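Putative cell adhesion protein (PDB 3LIU) probably serves as a fimbrilin of the FimA/Mfa1 family, a protein subunit from which adhesive pili on the bacterial surface are built. Local coordinates at residues Y235-L243 with K258-A268; Y285-K293 with A302-I310. All coordinates share one frame; numbering follows the deposited sequence.

In the fold
Interaction 1 is complete before the chain begins interaction 2, and their centres lie about 12 Å apart. Both border one mixed sheet, where strand 193-213 pairs with strand 238-240 of interaction 1 and with strand 308-319, into which 302-310 runs. Two probable hydrogen bonds join them directly: Tyr-238 OH with Glu-291 O at 2.8 Å, and the backbone N of Lys-258 with Asn-305 OD1, also at 2.8 Å. Asn-305 touches Gln-261 as well, so the loops of interaction 2 pack on the start of the parallel pairing. The two contacts thus bring the 235-243/258-268 pair and the 285-293/302-310 loops together beside strand 193-213.

Interaction 1. Residues Y235-L243 with K258-A268; sequences YLDYKVGLL and KGLQTKYDALA
With CG set beside its backbone N (chi1 -72°), the ring of Tyr-235 lies flat over Gly-259, whose CA stands 3.5 Å from the ring centroid in a CH-pi contact. Glycine suits the site because a side chain there would run into the ring; the phenol OH goes on to Glu-296. Thr-262 has its hydroxyl anti to the carbonyl carbon (chi1 -58°), which carries OG1 to Leu-236 O at 2.6 Å, in the carbonyl plane on a lone pair. Leu-236 O also accepts from Lys-239 NZ at 2.9 Å, the lysine chain bending at chi2 to fold back along Thr-262. Two donors thus hold the carbonyl of Leu-236, the middle residue of the 3-10 turn.

Gln-261 lays its amide against the CB of Tyr-238, with OE1 near Val-240 CB, while NE2 donates to Lys-258 O and to Ser-207 of strand 193-213. A polar amide fits here because it can serve its own loop and the neighbouring strand together. Farther along, Leu-267 CD1 packs on Lys-239 CB at 3.7 Å, and Leu-243 CG meets the aliphatic CD of Lys-263. Gly-241 leaves room for Leu-267 O.

The backbones are joined by Thr-262 N to Tyr-238 O (3.1 Å), Val-240 N to Thr-262 O (2.9 Å) and Tyr-264 N to Val-240 O (2.9 Å), the alternating ladder of a short parallel beta pair at the side of strand 193-213.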
loop_
_atom_site.group_PDB
_atom_site.type_symbol
_atom_site.label_atom_id
_atom_site.label_comp_id
_atom_site.label_asym_id
_atom_site.label_seq_id
_atom_site.Cartn_x
_atom_site.Cartn_y
_atom_site.Cartn_z
ATOM N N TYR A 235 5.463 -17.451 2.602
ATOM C CA TYR A 235 4.071 -17.388 2.956
ATOM C C TYR A 235 3.788 -16.572 4.246
ATOM O O TYR A 235 2.773 -15.889 4.338
ATOM C CB TYR A 235 3.456 -18.784 3.059
ATOM C CG TYR A 235 3.236 -19.509 1.729
ATOM C CD1 TYR A 235 2.576 -18.890 0.652
ATOM C CD2 TYR A 235 3.630 -20.807 1.557
ATOM C CE1 TYR A 235 2.388 -19.548 -0.559
ATOM C CE2 TYR A 235 3.421 -21.477 0.330
ATOM C CZ TYR A 235 2.794 -20.830 -0.711
ATOM O OH TYR A 235 2.581 -21.447 -1.904
ATOM N N LEU A 236 4.642 -16.667 5.252
ATOM C CA LEU A 236 4.378 -15.942 6.506
ATOM C C LEU A 236 4.445 -14.401 6.283
ATOM O O LEU A 236 3.945 -13.626 7.110
ATOM C CB LEU A 236 5.373 -16.346 7.591
ATOM C CG LEU A 236 5.259 -17.786 8.124
ATOM C CD1 LEU A 236 6.460 -18.066 8.986
ATOM C CD2 LEU A 236 3.988 -18.025 8.894
ATOM N N ASP A 237 5.053 -13.996 5.164
ATOM C CA ASP A 237 5.206 -12.581 4.765
ATOM C C ASP A 237 4.032 -12.025 4.001
ATOM O O ASP A 237 3.949 -10.817 3.821
ATOM C CB ASP A 237 6.476 -12.406 3.945
ATOM C CG ASP A 237 7.731 -12.712 4.760
ATOM O OD1 ASP A 237 7.995 -11.930 5.694
ATOM O OD2 ASP A 237 8.434 -13.691 4.449
ATOM N N TYR A 238 3.158 -12.909 3.517
ATOM C CA TYR A 238 1.802 -12.558 3.153
ATOM C C TYR A 238 0.962 -12.395 4.429
ATOM O O TYR A 238 1.100 -13.171 5.365
ATOM C CB TYR A 238 1.146 -13.637 2.257
ATOM C CG TYR A 238 1.602 -13.664 0.815
ATOM C CD1 TYR A 238 1.326 -12.599 -0.033
ATOM C CD2 TYR A 238 2.247 -14.778 0.271
ATOM C CE1 TYR A 238 1.687 -12.623 -1.339
ATOM C CE2 TYR A 238 2.624 -14.801 -1.052
ATOM C CZ TYR A 238 2.327 -13.695 -1.855
ATOM O OH TYR A 238 2.676 -13.644 -3.167
ATOM N N LYS A 239 0.056 -11.412 4.433
ATOM C CA LYS A 239 -0.791 -11.143 5.567
ATOM C C LYS A 239 -2.262 -11.305 5.216
ATOM O O LYS A 239 -2.672 -11.069 4.107
ATOM C CB LYS A 239 -0.531 -9.729 6.129
ATOM C CG LYS A 239 0.921 -9.359 6.379
ATOM C CD LYS A 239 1.673 -10.329 7.316
ATOM C CE LYS A 239 3.165 -10.043 7.356
ATOM N NZ LYS A 239 3.916 -10.998 8.236
ATOM N N VAL A 240 -3.048 -11.735 6.193
ATOM C CA VAL A 240 -4.409 -12.135 5.971
ATOM C C VAL A 240 -5.231 -11.751 7.201
ATOM O O VAL A 240 -4.760 -11.863 8.354
ATOM C CB VAL A 240 -4.557 -13.656 5.648
ATOM C CG1 VAL A 240 -4.166 -14.578 6.860
ATOM C CG2 VAL A 240 -5.953 -13.953 5.180
ATOM N N GLY A 241 -6.470 -11.333 6.962
ATOM C CA GLY A 241 -7.308 -10.764 8.031
ATOM C C GLY A 241 -7.923 -11.755 9.011
ATOM O O GLY A 241 -8.204 -11.415 10.183
ATOM N N LEU A 242 -8.129 -12.977 8.530
ATOM C CA LEU A 242 -8.704 -14.060 9.312
ATOM C C LEU A 242 -7.973 -15.376 9.052
ATOM O O LEU A 242 -7.418 -15.581 7.961
ATOM C CB LEU A 242 -10.188 -14.249 8.916
ATOM C CG LEU A 242 -11.105 -13.065 9.196
ATOM C CD1 LEU A 242 -12.416 -13.192 8.376
ATOM C CD2 LEU A 242 -11.322 -12.922 10.691
ATOM N N LEU A 243 -8.003 -16.265 10.051
ATOM C CA LEU A 243 -7.510 -17.623 9.921
ATOM C C LEU A 243 -8.701 -18.604 9.950
ATOM O O LEU A 243 -9.730 -18.336 10.542
ATOM C CB LEU A 243 -6.509 -17.963 11.018
ATOM C CG LEU A 243 -5.276 -17.074 11.136
ATOM C CD1 LEU A 243 -4.426 -17.417 12.432
ATOM C CD2 LEU A 243 -4.458 -17.227 9.888
ATOM N N LYS A 258 -2.818 -19.715 -1.190
ATOM C CA LYS A 258 -1.875 -20.729 -0.752
ATOM C C LYS A 258 -1.105 -20.277 0.466
ATOM O O LYS A 258 -0.875 -19.080 0.669
ATOM C CB LYS A 258 -0.895 -21.113 -1.877
ATOM C CG LYS A 258 -1.547 -21.730 -3.095
ATOM C CD LYS A 258 -2.374 -22.993 -2.724
ATOM C CE LYS A 258 -2.958 -23.704 -3.893
ATOM N NZ LYS A 258 -3.720 -24.930 -3.435
ATOM N N GLY A 259 -0.717 -21.264 1.273
ATOM C CA GLY A 259 0.166 -21.081 2.407
ATOM C C GLY A 259 -0.462 -20.663 3.732
ATOM O O GLY A 259 -1.559 -20.076 3.800
ATOM N N LEU A 260 0.265 -20.946 4.804
ATOM C CA LEU A 260 -0.059 -20.366 6.090
ATOM C C LEU A 260 0.479 -18.946 6.064
ATOM O O LEU A 260 1.665 -18.720 6.124
ATOM C CB LEU A 260 0.555 -21.173 7.241
ATOM C CG LEU A 260 0.414 -20.697 8.696
ATOM C CD1 LEU A 260 -1.051 -20.560 9.106
ATOM C CD2 LEU A 260 1.131 -21.684 9.677
ATOM N N GLN A 261 -0.440 -18.004 5.995
ATOM C CA GLN A 261 -0.146 -16.604 5.995
ATOM C C GLN A 261 -0.367 -16.088 7.431
ATOM O O GLN A 261 -1.067 -16.694 8.242
ATOM C CB GLN A 261 -1.103 -15.897 5.009
ATOM C CG GLN A 261 -0.997 -16.473 3.600
ATOM C CD GLN A 261 -1.762 -15.653 2.554
ATOM O OE1 GLN A 261 -2.323 -14.592 2.861
ATOM N NE2 GLN A 261 -1.736 -16.121 1.310
ATOM N N THR A 262 0.244 -14.950 7.725
ATOM C CA THR A 262 0.164 -14.342 9.054
ATOM C C THR A 262 -1.076 -13.462 9.217
ATOM O O THR A 262 -1.323 -12.518 8.435
ATOM C CB THR A 262 1.449 -13.534 9.305
ATOM O OG1 THR A 262 2.590 -14.413 9.195
ATOM C CG2 THR A 262 1.446 -12.837 10.693
ATOM N N LYS A 263 -1.861 -13.762 10.252
ATOM C CA LYS A 263 -3.008 -12.959 10.586
ATOM C C LYS A 263 -2.627 -11.558 11.041
ATOM O O LYS A 263 -1.731 -11.366 11.864
ATOM C CB LYS A 263 -3.787 -13.616 11.685
ATOM C CG LYS A 263 -5.063 -12.882 12.097
ATOM C CD LYS A 263 -5.996 -13.854 12.808
ATOM C CE LYS A 263 -6.616 -13.306 14.041
ATOM N NZ LYS A 263 -5.658 -13.337 15.112
ATOM N N TYR A 264 -3.327 -10.598 10.488
ATOM C CA TYR A 264 -3.197 -9.217 10.872
ATOM C C TYR A 264 -4.620 -8.697 11.005
ATOM O O TYR A 264 -5.328 -8.546 10.004
ATOM C CB TYR A 264 -2.365 -8.454 9.815
ATOM C CG TYR A 264 -2.115 -7.005 10.105
ATOM C CD1 TYR A 264 -1.972 -6.544 11.413
ATOM C CD2 TYR A 264 -1.956 -6.098 9.076
ATOM C CE1 TYR A 264 -1.755 -5.215 11.684
ATOM C CE2 TYR A 264 -1.743 -4.741 9.351
ATOM C CZ TYR A 264 -1.644 -4.320 10.654
ATOM O OH TYR A 264 -1.451 -3.010 10.951
ATOM N N ASP A 265 -5.024 -8.415 12.244
ATOM C CA ASP A 265 -6.410 -8.039 12.547
ATOM C C ASP A 265 -6.889 -6.796 11.790
ATOM O O ASP A 265 -8.093 -6.638 11.570
ATOM C CB ASP A 265 -6.617 -7.824 14.064
ATOM C CG ASP A 265 -6.519 -9.129 14.867
ATOM O OD1 ASP A 265 -6.712 -10.202 14.294
ATOM O OD2 ASP A 265 -6.186 -9.078 16.046
ATOM N N ALA A 266 -5.969 -5.909 11.431
ATOM C CA ALA A 266 -6.323 -4.704 10.664
ATOM C C ALA A 266 -6.885 -5.063 9.278
ATOM O O ALA A 266 -7.560 -4.255 8.631
ATOM C CB ALA A 266 -5.089 -3.757 10.528
ATOM N N LEU A 267 -6.608 -6.273 8.812
ATOM C CA LEU A 267 -7.083 -6.705 7.494
ATOM C C LEU A 267 -8.431 -7.438 7.477
ATOM O O LEU A 267 -8.763 -8.084 6.482
ATOM C CB LEU A 267 -6.010 -7.571 6.820
ATOM C CG LEU A 267 -4.692 -6.840 6.543
ATOM C CD1 LEU A 267 -3.724 -7.791 5.809
ATOM C CD2 LEU A 267 -4.949 -5.558 5.722
ATOM N N ALA A 268 -9.198 -7.355 8.572
ATOM C CA ALA A 268 -10.616 -7.805 8.595
ATOM C C ALA A 268 -11.515 -6.759 9.246
ATOM O O ALA A 268 -11.093 -6.038 10.174
ATOM C CB ALA A 268 -10.754 -9.163 9.327
HETATM O O HOH W 1 -8.933 -10.835 12.681
#

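Interaction 2. Residues Y285-K293 with A302-I310; sequences YENTKGEVK and AYANHTLLI
An Asx motif organises this meeting of two loops, just before the chain enters strand 308-319: Asn-287 OD1 accepts from Gly-290 N, while the other end of the amide reaches across to Asn-305. Asn-287 ND2 donates to Asn-305 O at 3.0 Å, the acceptor lying in the amide plane and the donor on a lone pair of the carbonyl. The amide is carried toward 302-310 by a chi1 of -176°, which sets CG anti to the backbone N, and bonds at both ends fix its rotation. Asparagine fits because one short side chain supplies an acceptor for its own turn and a donor for the neighbouring loop.

Gly-290 O accepts from Asn-305 N at 2.8 Å with an N-H...O angle of 171°. The glycine's positive phi and the closeness of Asn-305 and His-306 both suit a residue without a side chain. Asn-305 follows a cis peptide bond, and its OD1 accepts from Lys-258 N. The side chains of Val-292 and Asn-305 cross at about a right angle, the methyl Val-292 CG1 resting 3.7 Å from the amide carbon Asn-305 CG, with Ala-304 CB as its apolar neighbour.

The imidazole of His-306 lies with one face toward Gly-290 CA and its edge toward Thr-288 O, 3.2 Å from His-306 CE1. One water, in the plane of that ring, ties the loops together: it donates to Asn-287 O at 2.8 Å, accepts from Thr-307 N, and lies 2.9 Å from His-306 ND1.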
loop_
_atom_site.group_PDB
_atom_site.type_symbol
_atom_site.label_atom_id
_atom_site.label_comp_id
_atom_site.label_asym_id
_atom_site.label_seq_id
_atom_site.Cartn_x
_atom_site.Cartn_y
_atom_site.Cartn_z
ATOM N N TYR A 285 0.726 -3.318 1.056
ATOM C CA TYR A 285 1.867 -2.957 0.204
ATOM C C TYR A 285 1.603 -3.464 -1.229
ATOM O O TYR A 285 0.618 -4.196 -1.498
ATOM C CB TYR A 285 3.201 -3.513 0.756
ATOM C CG TYR A 285 3.724 -2.899 2.058
ATOM C CD1 TYR A 285 3.631 -1.536 2.308
ATOM C CD2 TYR A 285 4.362 -3.687 3.011
ATOM C CE1 TYR A 285 4.120 -0.976 3.457
ATOM C CE2 TYR A 285 4.883 -3.111 4.199
ATOM C CZ TYR A 285 4.745 -1.781 4.409
ATOM O OH TYR A 285 5.183 -1.170 5.555
ATOM N N GLU A 286 2.516 -3.126 -2.132
ATOM C CA GLU A 286 2.377 -3.559 -3.518
ATOM C C GLU A 286 2.408 -5.063 -3.629
ATOM O O GLU A 286 3.148 -5.754 -2.920
ATOM C CB GLU A 286 3.473 -2.979 -4.424
ATOM C CG GLU A 286 3.475 -1.457 -4.505
ATOM C CD GLU A 286 4.274 -0.912 -5.685
ATOM O OE1 GLU A 286 5.379 -1.440 -5.945
ATOM O OE2 GLU A 286 3.818 0.097 -6.297
ATOM N N ASN A 287 1.560 -5.552 -4.514
ATOM C CA ASN A 287 1.558 -6.920 -4.958
ATOM C C ASN A 287 1.004 -7.000 -6.393
ATOM O O ASN A 287 -0.195 -6.774 -6.630
ATOM C CB ASN A 287 0.723 -7.784 -4.034
ATOM C CG ASN A 287 0.782 -9.262 -4.421
ATOM O OD1 ASN A 287 1.483 -9.615 -5.358
ATOM N ND2 ASN A 287 0.007 -10.110 -3.738
ATOM N N THR A 288 1.895 -7.225 -7.330
ATOM C CA THR A 288 1.542 -7.452 -8.727
ATOM C C THR A 288 1.933 -8.833 -9.142
ATOM O O THR A 288 1.380 -9.374 -10.088
ATOM C CB THR A 288 2.215 -6.434 -9.683
ATOM O OG1 THR A 288 3.628 -6.652 -9.711
ATOM C CG2 THR A 288 1.909 -5.008 -9.202
ATOM N N LYS A 289 2.898 -9.429 -8.450
ATOM C CA LYS A 289 3.368 -10.760 -8.858
ATOM C C LYS A 289 2.623 -11.931 -8.222
ATOM O O LYS A 289 2.518 -12.977 -8.834
ATOM C CB LYS A 289 4.878 -10.886 -8.665
ATOM C CG LYS A 289 5.622 -9.955 -9.644
ATOM C CD LYS A 289 7.085 -9.850 -9.330
ATOM C CE LYS A 289 7.811 -8.820 -10.221
ATOM N NZ LYS A 289 9.299 -9.084 -10.153
ATOM N N GLY A 290 2.119 -11.776 -7.005
ATOM C CA GLY A 290 1.328 -12.840 -6.361
ATOM C C GLY A 290 2.023 -14.196 -6.331
ATOM O O GLY A 290 1.399 -15.207 -6.575
ATOM N N GLU A 291 3.318 -14.218 -6.039
ATOM C CA GLU A 291 4.067 -15.488 -6.119
ATOM C C GLU A 291 3.587 -16.534 -5.124
ATOM O O GLU A 291 3.228 -16.215 -3.986
ATOM C CB GLU A 291 5.573 -15.294 -5.943
ATOM C CG GLU A 291 6.215 -14.334 -6.902
ATOM C CD GLU A 291 6.321 -12.926 -6.284
ATOM O OE1 GLU A 291 5.350 -12.478 -5.650
ATOM O OE2 GLU A 291 7.401 -12.316 -6.382
ATOM N N VAL A 292 3.564 -17.790 -5.580
ATOM C CA VAL A 292 3.404 -18.945 -4.687
ATOM C C VAL A 292 4.692 -19.771 -4.722
ATOM O O VAL A 292 5.568 -19.596 -5.586
ATOM C CB VAL A 292 2.163 -19.787 -5.025
ATOM C CG1 VAL A 292 0.872 -18.926 -4.871
ATOM C CG2 VAL A 292 2.316 -20.448 -6.449
ATOM N N LYS A 293 4.831 -20.669 -3.771
ATOM C CA LYS A 293 6.036 -21.495 -3.695
ATOM C C LYS A 293 6.083 -22.430 -4.882
ATOM O O LYS A 293 5.047 -22.866 -5.347
ATOM C CB LYS A 293 5.953 -22.320 -2.427
ATOM C CG LYS A 293 7.120 -23.221 -2.158
ATOM C CD LYS A 293 6.734 -24.253 -1.087
ATOM C CE LYS A 293 7.189 -23.811 0.269
ATOM N NZ LYS A 293 8.612 -24.192 0.485
ATOM N N ALA A 302 -4.987 -16.839 -11.384
ATOM C CA ALA A 302 -5.705 -15.591 -11.304
ATOM C C ALA A 302 -5.960 -15.140 -9.846
ATOM O O ALA A 302 -6.122 -13.956 -9.597
ATOM C CB ALA A 302 -7.040 -15.699 -12.117
ATOM N N TYR A 303 -5.996 -16.063 -8.877
ATOM C CA TYR A 303 -6.242 -15.669 -7.485
ATOM C C TYR A 303 -5.052 -15.791 -6.551
ATOM O O TYR A 303 -4.741 -14.827 -5.844
ATOM C CB TYR A 303 -7.379 -16.470 -6.899
ATOM C CG TYR A 303 -8.734 -16.218 -7.525
ATOM C CD1 TYR A 303 -9.061 -16.738 -8.775
ATOM C CD2 TYR A 303 -9.715 -15.541 -6.837
ATOM C CE1 TYR A 303 -10.317 -16.545 -9.315
ATOM C CE2 TYR A 303 -10.991 -15.343 -7.371
ATOM C CZ TYR A 303 -11.283 -15.842 -8.598
ATOM O OH TYR A 303 -12.532 -15.643 -9.123
ATOM N N ALA A 304 -4.416 -16.981 -6.540
ATOM C CA ALA A 304 -3.275 -17.294 -5.648
ATOM C C ALA A 304 -1.938 -16.847 -6.258
ATOM O O ALA A 304 -1.609 -17.309 -7.376
ATOM C CB ALA A 304 -3.219 -18.804 -5.410
ATOM N N ASN A 305 -1.150 -15.980 -5.606
ATOM C CA ASN A 305 -1.447 -15.291 -4.332
ATOM C C ASN A 305 -1.468 -13.790 -4.587
ATOM O O ASN A 305 -0.755 -12.995 -3.968
ATOM C CB ASN A 305 -0.424 -15.620 -3.220
ATOM C CG ASN A 305 -0.830 -16.840 -2.351
ATOM O OD1 ASN A 305 -1.889 -17.454 -2.566
ATOM N ND2 ASN A 305 0.047 -17.201 -1.349
ATOM N N HIS A 306 -2.311 -13.405 -5.529
ATOM C CA HIS A 306 -2.670 -12.010 -5.678
ATOM C C HIS A 306 -3.504 -11.614 -4.500
ATOM O O HIS A 306 -4.203 -12.452 -3.923
ATOM C CB HIS A 306 -3.460 -11.841 -6.954
ATOM C CG HIS A 306 -2.612 -11.958 -8.171
ATOM N ND1 HIS A 306 -1.607 -11.058 -8.449
ATOM C CD2 HIS A 306 -2.601 -12.867 -9.170
ATOM C CE1 HIS A 306 -1.021 -11.407 -9.581
ATOM N NE2 HIS A 306 -1.594 -12.508 -10.028
ATOM N N THR A 307 -3.437 -10.343 -4.142
ATOM C CA THR A 307 -4.219 -9.825 -3.030
ATOM C C THR A 307 -5.704 -9.902 -3.357
ATOM O O THR A 307 -6.117 -9.503 -4.461
ATOM C CB THR A 307 -3.815 -8.383 -2.743
ATOM O OG1 THR A 307 -2.431 -8.369 -2.416
ATOM C CG2 THR A 307 -4.596 -7.769 -1.614
ATOM N N LEU A 308 -6.470 -10.466 -2.412
ATOM C CA LEU A 308 -7.914 -10.677 -2.574
ATOM C C LEU A 308 -8.642 -9.792 -1.603
ATOM O O LEU A 308 -8.194 -9.618 -0.454
ATOM C CB LEU A 308 -8.315 -12.154 -2.274
ATOM C CG LEU A 308 -7.548 -13.267 -2.991
ATOM C CD1 LEU A 308 -8.006 -14.663 -2.569
ATOM C CD2 LEU A 308 -7.604 -13.156 -4.523
ATOM N N LEU A 309 -9.779 -9.267 -2.063
ATOM C CA LEU A 309 -10.819 -8.800 -1.216
ATOM C C LEU A 309 -11.911 -9.841 -1.201
ATOM O O LEU A 309 -12.444 -10.248 -2.252
ATOM C CB LEU A 309 -11.355 -7.416 -1.647
ATOM C CG LEU A 309 -12.463 -6.895 -0.703
ATOM C CD1 LEU A 309 -12.354 -5.411 -0.415
ATOM C CD2 LEU A 309 -13.865 -7.255 -1.194
ATOM N N ILE A 310 -12.247 -10.284 0.005
ATOM C CA ILE A 310 -13.272 -11.302 0.191
ATOM C C ILE A 310 -14.383 -10.774 1.098
ATOM O O ILE A 310 -14.103 -10.215 2.193
ATOM C CB ILE A 310 -12.650 -12.586 0.813
ATOM C CG1 ILE A 310 -11.439 -13.043 -0.001
ATOM C CG2 ILE A 310 -13.712 -13.781 0.904
ATOM C CD1 ILE A 310 -10.727 -14.322 0.551
HETATM O O HOH W 2 -0.692 -6.479 -1.015
HETATM O O HOH W 3 -1.931 -8.938 -6.546
HETATM O O HOH W 4 0.635 -12.873 -11.692
#